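Local coordinates for protein SsfX3 (Streptomyces sp. SF2575, PDB 3SKV) that probably transfers a salicylyl group onto a tetracycline intermediate during antibiotic biosynthesis, as a GDSL-family acyltransferase that also carries a jelly-roll domain, at residues R90-W95 with G175-K180; V123-E128 with G151-E156. The protein carries 1 engineered substitution. One frame throughout, in Å; residues are numbered along the deposited sequence.

Contact 1 (R90-W95 with G175-K180); sequences RTDSPW and GATLEK
Arg90 and Glu179 pair through their backbones in both directions: Arg90 N donates to Glu179 O at 2.9 Å, and Glu179 N donates to Arg90 O with an N-H...O angle of 168°. Further along, at Thr91 and Asp92, side chains supply the bonds. Thr91 has OG1 opposite its own backbone N (chi1 -163°), which carries the hydroxyl over to the second segment, where it donates to Thr177 O at 2.7 Å, almost in line with that carbonyl. The same OG1 receives a weak bond from Ser93 N. Asp92 supplies the next link. Its OD1 accepts from Thr177 N at 2.9 Å, the N-H coming from above the carboxylate plane, while Asp92 N gives a weak bond to Thr177 OG1.

The directions of 90-93 and 176-180 are 169° apart, an antiparallel arrangement in which the short, weakly bonded strand 178-179 pairs with strand 86-91 in the antiparallel sheet of the N-terminal part of the protein, consistent with a jelly roll. An alanine in place of Asp92 would probably leave Thr177 N without its carboxylate acceptor and Thr177 freer to shift.

Apolar contact is thin. Ser93 CB lies 3.7 Å from Ala176 CB, and Arg90 CB lies 3.9 Å from Glu179 CB on their shared face of the sheet. Arg90 NE and Glu179 OE1 are 4.3 Å apart, too far for a salt bridge though near enough that their opposite charges may attract, and the carboxylate oxygen lies at the edge of the guanidinium near its plane. The guanidinium finds its stronger partner in Asp152, which forms a salt bridge with NH2.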
ATOM      1  N   ARG A  90      -9.673   8.153  18.394  1.00 26.03           N
ATOM      2  CA  ARG A  90     -10.215   9.465  18.689  1.00 27.17           C
ATOM      3  C   ARG A  90      -9.797   9.778  20.122  1.00 30.95           C
ATOM      4  O   ARG A  90      -9.922   8.918  21.008  1.00 30.71           O
ATOM      5  CB  ARG A  90     -11.736   9.507  18.526  1.00 25.36           C
ATOM      6  CG  ARG A  90     -12.194   9.295  17.077  1.00 25.56           C
ATOM      7  CD  ARG A  90     -13.663   9.697  16.915  1.00 25.01           C
ATOM      8  NE  ARG A  90     -13.869  11.094  17.293  1.00 32.04           N
ATOM      9  CZ  ARG A  90     -13.671  12.129  16.484  1.00 40.21           C
ATOM     10  NH1 ARG A  90     -13.334  11.931  15.214  1.00 26.14           N
ATOM     11  NH2 ARG A  90     -13.839  13.367  16.928  1.00 31.18           N
ATOM     12  N   THR A  91      -9.238  10.974  20.338  1.00 28.07           N
ATOM     13  CA  THR A  91      -8.783  11.426  21.662  1.00 27.58           C
ATOM     14  C   THR A  91      -8.797  12.939  21.798  1.00 30.83           C
ATOM     15  O   THR A  91      -8.640  13.661  20.804  1.00 29.32           O
ATOM     16  CB  THR A  91      -7.382  10.841  22.023  1.00 32.80           C
ATOM     17  OG1 THR A  91      -7.180  10.984  23.432  1.00 33.65           O
ATOM     18  CG2 THR A  91      -6.212  11.506  21.247  1.00 29.23           C
ATOM     19  N   ASP A  92      -8.941  13.412  23.045  1.00 27.66           N
ATOM     20  CA  ASP A  92      -8.848  14.830  23.318  1.00 27.17           C
ATOM     21  C   ASP A  92      -7.427  15.189  23.826  1.00 30.33           C
ATOM     22  O   ASP A  92      -7.140  16.348  24.089  1.00 32.43           O
ATOM     23  CB  ASP A  92      -9.950  15.280  24.282  1.00 29.76           C
ATOM     24  CG  ASP A  92      -9.943  14.731  25.699  1.00 39.96           C
ATOM     25  OD1 ASP A  92      -9.112  13.842  25.996  1.00 37.89           O
ATOM     26  OD2 ASP A  92     -10.831  15.126  26.489  1.00 53.20           O
ATOM     27  N   SER A  93      -6.568  14.188  24.005  1.00 24.80           N
ATOM     28  CA  SER A  93      -5.208  14.328  24.528  1.00 24.84           C
ATOM     29  C   SER A  93      -4.347  15.307  23.674  1.00 31.51           C
ATOM     30  O   SER A  93      -4.316  15.198  22.452  1.00 28.56           O
ATOM     31  CB  SER A  93      -4.543  12.952  24.606  1.00 26.42           C
ATOM     32  OG  SER A  93      -3.225  12.964  25.124  1.00 30.98           O
ATOM     33  N   PRO A  94      -3.671  16.299  24.301  1.00 32.69           N
ATOM     34  CA  PRO A  94      -2.826  17.216  23.510  1.00 32.40           C
ATOM     35  C   PRO A  94      -1.495  16.564  23.086  1.00 34.98           C
ATOM     36  O   PRO A  94      -0.726  17.164  22.334  1.00 34.89           O
ATOM     37  CB  PRO A  94      -2.628  18.398  24.458  1.00 34.23           C
ATOM     38  CG  PRO A  94      -2.637  17.778  25.811  1.00 39.12           C
ATOM     39  CD  PRO A  94      -3.600  16.615  25.749  1.00 34.69           C
ATOM     40  N   TRP A  95      -1.218  15.337  23.574  1.00 29.93           N
ATOM     41  CA  TRP A  95       0.011  14.610  23.235  1.00 27.78           C
ATOM     42  C   TRP A  95      -0.196  13.104  23.129  1.00 30.59           C
ATOM     43  O   TRP A  95      -1.173  12.562  23.649  1.00 28.82           O
ATOM     44  CB  TRP A  95       1.159  14.938  24.216  1.00 26.11           C
ATOM     45  CG  TRP A  95       0.926  14.518  25.633  1.00 27.09           C
ATOM     46  CD1 TRP A  95       0.339  15.252  26.617  1.00 30.63           C
ATOM     47  CD2 TRP A  95       1.259  13.249  26.223  1.00 27.12           C
ATOM     48  NE1 TRP A  95       0.296  14.525  27.788  1.00 30.40           N
ATOM     49  CE2 TRP A  95       0.846  13.292  27.574  1.00 30.67           C
ATOM     50  CE3 TRP A  95       1.845  12.063  25.731  1.00 27.82           C
ATOM     51  CZ2 TRP A  95       1.036  12.216  28.450  1.00 29.68           C
ATOM     52  CZ3 TRP A  95       2.041  11.002  26.600  1.00 29.09           C
ATOM     53  CH2 TRP A  95       1.635  11.077  27.939  1.00 30.26           C
ATOM     54  N   GLY A 175      -6.589  11.301  32.258  1.00 25.70           N
ATOM     55  CA  GLY A 175      -7.957  11.794  32.119  0.50 25.54           C
ATOM     56  C   GLY A 175      -8.402  12.058  30.688  1.00 29.31           C
ATOM     57  O   GLY A 175      -9.528  12.508  30.476  1.00 29.92           O
ATOM     58  N   ALA A 176      -7.540  11.769  29.688  1.00 24.54           N
ATOM     59  CA  ALA A 176      -7.915  11.956  28.288  1.00 23.88           C
ATOM     60  C   ALA A 176      -8.932  10.878  27.861  1.00 29.87           C
ATOM     61  O   ALA A 176      -8.854   9.725  28.327  1.00 29.93           O
ATOM     62  CB  ALA A 176      -6.682  11.880  27.387  1.00 22.73           C
ATOM     63  N   THR A 177      -9.869  11.273  26.975  1.00 25.20           N
ATOM     64  CA  THR A 177     -10.885  10.405  26.395  1.00 25.16           C
ATOM     65  C   THR A 177     -10.240   9.498  25.329  1.00 29.32           C
ATOM     66  O   THR A 177      -9.243   9.866  24.693  1.00 27.75           O
ATOM     67  CB  THR A 177     -11.970  11.253  25.705  1.00 32.10           C
ATOM     68  OG1 THR A 177     -11.368  11.975  24.629  1.00 38.59           O
ATOM     69  CG2 THR A 177     -12.671  12.222  26.659  1.00 24.57           C
ATOM     70  N   LEU A 178     -10.829   8.330  25.116  1.00 26.96           N
ATOM     71  CA  LEU A 178     -10.351   7.400  24.103  1.00 25.54           C
ATOM     72  C   LEU A 178     -11.576   6.784  23.484  1.00 32.17           C
ATOM     73  O   LEU A 178     -12.368   6.145  24.180  1.00 34.39           O
ATOM     74  CB  LEU A 178      -9.411   6.344  24.721  1.00 24.66           C
ATOM     75  CG  LEU A 178      -8.892   5.234  23.788  1.00 29.11           C
ATOM     76  CD1 LEU A 178      -8.038   5.792  22.605  1.00 27.14           C
ATOM     77  CD2 LEU A 178      -8.143   4.202  24.568  1.00 33.52           C
ATOM     78  N   GLU A 179     -11.775   7.030  22.190  1.00 29.08           N
ATOM     79  CA  GLU A 179     -12.947   6.515  21.473  1.00 29.49           C
ATOM     80  C   GLU A 179     -12.553   5.859  20.179  1.00 32.09           C
ATOM     81  O   GLU A 179     -11.539   6.229  19.590  1.00 30.75           O
ATOM     82  CB  GLU A 179     -13.957   7.641  21.176  1.00 31.15           C
ATOM     83  CG  GLU A 179     -14.548   8.345  22.387  1.00 40.33           C
ATOM     84  CD  GLU A 179     -15.599   9.391  22.041  1.00 75.22           C
ATOM     85  OE1 GLU A 179     -15.272  10.355  21.306  1.00 80.65           O
ATOM     86  OE2 GLU A 179     -16.764   9.223  22.471  1.00 69.61           O
ATOM     87  N   LYS A 180     -13.373   4.907  19.717  1.00 29.73           N
ATOM     88  CA  LYS A 180     -13.165   4.235  18.438  1.00 28.59           C
ATOM     89  C   LYS A 180     -13.547   5.190  17.309  1.00 33.60           C
ATOM     90  O   LYS A 180     -14.551   5.909  17.421  1.00 35.47           O
ATOM     91  CB  LYS A 180     -14.049   2.974  18.356  1.00 30.57           C
ATOM     92  CG  LYS A 180     -13.670   2.020  17.228  1.00 40.54           C
ATOM     93  CD  LYS A 180     -14.695   0.923  17.052  1.00 52.98           C
ATOM     94  CE  LYS A 180     -14.118  -0.423  17.414  1.00 74.68           C
ATOM     95  NZ  LYS A 180     -14.823  -1.058  18.558  1.00 86.19           N
TER

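Contact 2 (V123-E128 with G151-E156); sequences VLVDGE and GDKLVE
Glu156 and Leu124 face each other as an antiparallel hydrogen-bonded pair, next to the type I' turn of residues 125 to 128 that joins strands 120-125 and 128-134 into a beta hairpin of the jelly-roll-like domain. Leu124 N donates to Glu156 O at 2.8 Å, the N-H...O angle of 176° being nearly straight, and Glu156 N bonds back to Leu124 O. Their side chains share one face of the sheet, where Leu124 CD2 passes 3.9 Å from Glu156 OE1, itself bonded to Trp158 NE1.

Asp126, the first inner residue of the turn, continues the pairing with mixed chemistry. Its N donates to Leu154 O at 2.9 Å. With CG turned opposite the carbonyl carbon (chi1 -62°), the carboxylate reaches back to the partner strand, so that OD1 accepts from Leu154 N at 2.8 Å on its syn side, 32° out of plane. A side-chain oxygen thus stands in for a strand carbonyl. On the opposite face from Leu124, Val125 CG1 packs 3.8 Å from Lys153 CD. A water bridges the turn and the 151-156 segment, accepting from Gly127 N and donating to Leu154 O and, at 2.7 Å, to Glu156 OE2.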
ATOM      1  N   VAL A 123       1.782  11.661  11.523  1.00 22.85           N
ATOM      2  CA  VAL A 123       0.704  11.879  12.475  1.00 22.05           C
ATOM      3  C   VAL A 123      -0.267  12.856  11.788  1.00 27.22           C
ATOM      4  O   VAL A 123       0.072  14.021  11.520  1.00 26.97           O
ATOM      5  CB  VAL A 123       1.201  12.392  13.865  1.00 25.79           C
ATOM      6  CG1 VAL A 123       0.049  12.506  14.851  1.00 24.43           C
ATOM      7  CG2 VAL A 123       2.307  11.497  14.443  1.00 25.14           C
ATOM      8  N   LEU A 124      -1.463  12.352  11.464  1.00 22.85           N
ATOM      9  CA  LEU A 124      -2.517  13.160  10.873  1.00 23.06           C
ATOM     10  C   LEU A 124      -3.562  13.439  11.929  1.00 29.19           C
ATOM     11  O   LEU A 124      -3.876  12.553  12.735  1.00 29.94           O
ATOM     12  CB  LEU A 124      -3.141  12.470   9.663  1.00 22.86           C
ATOM     13  CG  LEU A 124      -2.516  12.782   8.308  1.00 28.14           C
ATOM     14  CD1 LEU A 124      -1.126  12.204   8.189  1.00 27.23           C
ATOM     15  CD2 LEU A 124      -3.381  12.268   7.211  1.00 31.35           C
ATOM     16  N   VAL A 125      -4.059  14.678  11.966  1.00 25.46           N
ATOM     17  CA  VAL A 125      -5.090  15.100  12.904  1.00 25.85           C
ATOM     18  C   VAL A 125      -6.247  15.629  12.057  1.00 30.85           C
ATOM     19  O   VAL A 125      -6.089  16.636  11.368  1.00 31.81           O
ATOM     20  CB  VAL A 125      -4.556  16.136  13.931  1.00 29.90           C
ATOM     21  CG1 VAL A 125      -5.695  16.717  14.774  1.00 30.35           C
ATOM     22  CG2 VAL A 125      -3.487  15.515  14.823  1.00 28.89           C
ATOM     23  N   ASP A 126      -7.390  14.944  12.094  1.00 27.47           N
ATOM     24  CA  ASP A 126      -8.570  15.268  11.274  1.00 29.05           C
ATOM     25  C   ASP A 126      -8.200  15.412   9.774  1.00 32.80           C
ATOM     26  O   ASP A 126      -8.552  16.392   9.133  1.00 33.04           O
ATOM     27  CB  ASP A 126      -9.364  16.477  11.825  1.00 32.05           C
ATOM     28  CG  ASP A 126      -9.958  16.307  13.227  1.00 47.30           C
ATOM     29  OD1 ASP A 126     -10.295  15.154  13.608  1.00 45.20           O
ATOM     30  OD2 ASP A 126     -10.139  17.337  13.922  1.00 58.94           O
ATOM     31  N   GLY A 127      -7.433  14.448   9.267  1.00 28.71           N
ATOM     32  CA  GLY A 127      -7.003  14.378   7.870  1.00 28.80           C
ATOM     33  C   GLY A 127      -5.898  15.322   7.443  1.00 33.94           C
ATOM     34  O   GLY A 127      -5.554  15.378   6.260  1.00 33.06           O
ATOM     35  N   GLU A 128      -5.334  16.083   8.383  1.00 32.49           N
ATOM     36  CA  GLU A 128      -4.275  17.021   8.056  1.00 33.41           C
ATOM     37  C   GLU A 128      -3.003  16.603   8.724  1.00 37.44           C
ATOM     38  O   GLU A 128      -3.042  16.208   9.886  1.00 36.11           O
ATOM     39  CB  GLU A 128      -4.681  18.440   8.448  1.00 35.90           C
ATOM     40  CG  GLU A 128      -5.616  19.075   7.435  1.00 54.42           C
ATOM     41  CD  GLU A 128      -5.973  20.517   7.740  1.00104.00           C
ATOM     42  OE1 GLU A 128      -5.098  21.397   7.562  1.00108.11           O
ATOM     43  OE2 GLU A 128      -7.129  20.768   8.155  1.00109.43           O
ATOM     44  N   GLY A 151      -8.876  19.131  22.478  1.00 32.63           N
ATOM     45  CA  GLY A 151     -10.232  18.780  22.080  1.00 32.21           C
ATOM     46  C   GLY A 151     -10.298  17.487  21.310  1.00 33.40           C
ATOM     47  O   GLY A 151      -9.270  16.989  20.837  1.00 30.12           O
ATOM     48  N   ASP A 152     -11.516  16.933  21.196  1.00 31.62           N
ATOM     49  CA  ASP A 152     -11.751  15.690  20.478  1.00 31.31           C
ATOM     50  C   ASP A 152     -11.340  15.814  19.012  1.00 32.63           C
ATOM     51  O   ASP A 152     -11.634  16.819  18.360  1.00 31.98           O
ATOM     52  CB  ASP A 152     -13.211  15.209  20.616  1.00 34.62           C
ATOM     53  CG  ASP A 152     -13.416  13.740  20.213  1.00 50.97           C
ATOM     54  OD1 ASP A 152     -12.533  12.884  20.556  1.00 51.72           O
ATOM     55  OD2 ASP A 152     -14.472  13.430  19.605  1.00 53.26           O
ATOM     56  N   LYS A 153     -10.630  14.801  18.518  1.00 26.33           N
ATOM     57  CA  LYS A 153     -10.108  14.772  17.155  1.00 24.75           C
ATOM     58  C   LYS A 153      -9.773  13.351  16.748  1.00 27.17           C
ATOM     59  O   LYS A 153      -9.473  12.508  17.602  1.00 24.74           O
ATOM     60  CB  LYS A 153      -8.831  15.656  17.053  1.00 24.79           C
ATOM     61  CG  LYS A 153      -7.637  15.092  17.813  1.00 21.67           C
ATOM     62  CD  LYS A 153      -6.759  16.161  18.405  1.00 30.43           C
ATOM     63  CE  LYS A 153      -5.853  15.573  19.448  1.00 27.26           C
ATOM     64  NZ  LYS A 153      -6.279  15.982  20.818  1.00 36.69           N
ATOM     65  N   LEU A 154      -9.765  13.098  15.435  1.00 23.67           N
ATOM     66  CA  LEU A 154      -9.337  11.806  14.926  1.00 21.93           C
ATOM     67  C   LEU A 154      -7.818  11.844  14.716  1.00 26.57           C
ATOM     68  O   LEU A 154      -7.304  12.711  14.009  1.00 26.47           O
ATOM     69  CB  LEU A 154     -10.091  11.440  13.635  1.00 21.77           C
ATOM     70  CG  LEU A 154      -9.578  10.212  12.841  1.00 27.01           C
ATOM     71  CD1 LEU A 154      -9.612   8.904  13.666  1.00 26.34           C
ATOM     72  CD2 LEU A 154     -10.320  10.053  11.525  1.00 26.82           C
ATOM     73  N   VAL A 155      -7.109  10.899  15.327  1.00 24.41           N
ATOM     74  CA  VAL A 155      -5.665  10.765  15.198  1.00 23.05           C
ATOM     75  C   VAL A 155      -5.330   9.568  14.310  1.00 27.45           C
ATOM     76  O   VAL A 155      -5.754   8.452  14.621  1.00 28.94           O
ATOM     77  CB  VAL A 155      -4.967  10.661  16.565  1.00 25.69           C
ATOM     78  CG1 VAL A 155      -3.440  10.629  16.384  1.00 24.89           C
ATOM     79  CG2 VAL A 155      -5.378  11.816  17.475  1.00 26.01           C
ATOM     80  N   GLU A 156      -4.587   9.792  13.207  1.00 23.16           N
ATOM     81  CA  GLU A 156      -4.167   8.694  12.325  1.00 22.65           C
ATOM     82  C   GLU A 156      -2.657   8.660  12.343  1.00 28.10           C
ATOM     83  O   GLU A 156      -1.999   9.670  12.054  1.00 29.09           O
ATOM     84  CB  GLU A 156      -4.647   8.839  10.867  1.00 24.35           C
ATOM     85  CG  GLU A 156      -6.111   9.196  10.653  1.00 40.64           C
ATOM     86  CD  GLU A 156      -6.467   9.723   9.268  1.00 61.35           C
ATOM     87  OE1 GLU A 156      -5.794   9.336   8.284  1.00 49.17           O
ATOM     88  OE2 GLU A 156      -7.439  10.506   9.162  1.00 53.07           O
TER
HETATM   89  O   HOH W   1     -12.847  17.216  15.532  1.00 37.31           O
HETATM   90  O   HOH W   2      -7.079  12.472  10.996  1.00 30.82           O

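In the fold
Both contacts belong to the same antiparallel sheet, in which strand 86-91 of contact 1 and strand 153-158 of contact 2 are neighbours, and their centres lie about 11 Å apart. Neither is deep core. Contact 2 holds more regular strand pairing and more buried touching residues, whereas contact 1, about 28 Å from the chain centre against about 21 Å, depends more on side-chain oxygens reaching backbone groups. Polar links between them include the Arg90-Asp152 salt bridge, backbone hydrogen bonding of Thr91 with Lys153, and Lys153 NZ, which lies 2.7 Å from Ser93 O in a probable hydrogen bond. Both segments of contact 2 fall between the two segments of contact 1 in the sequence.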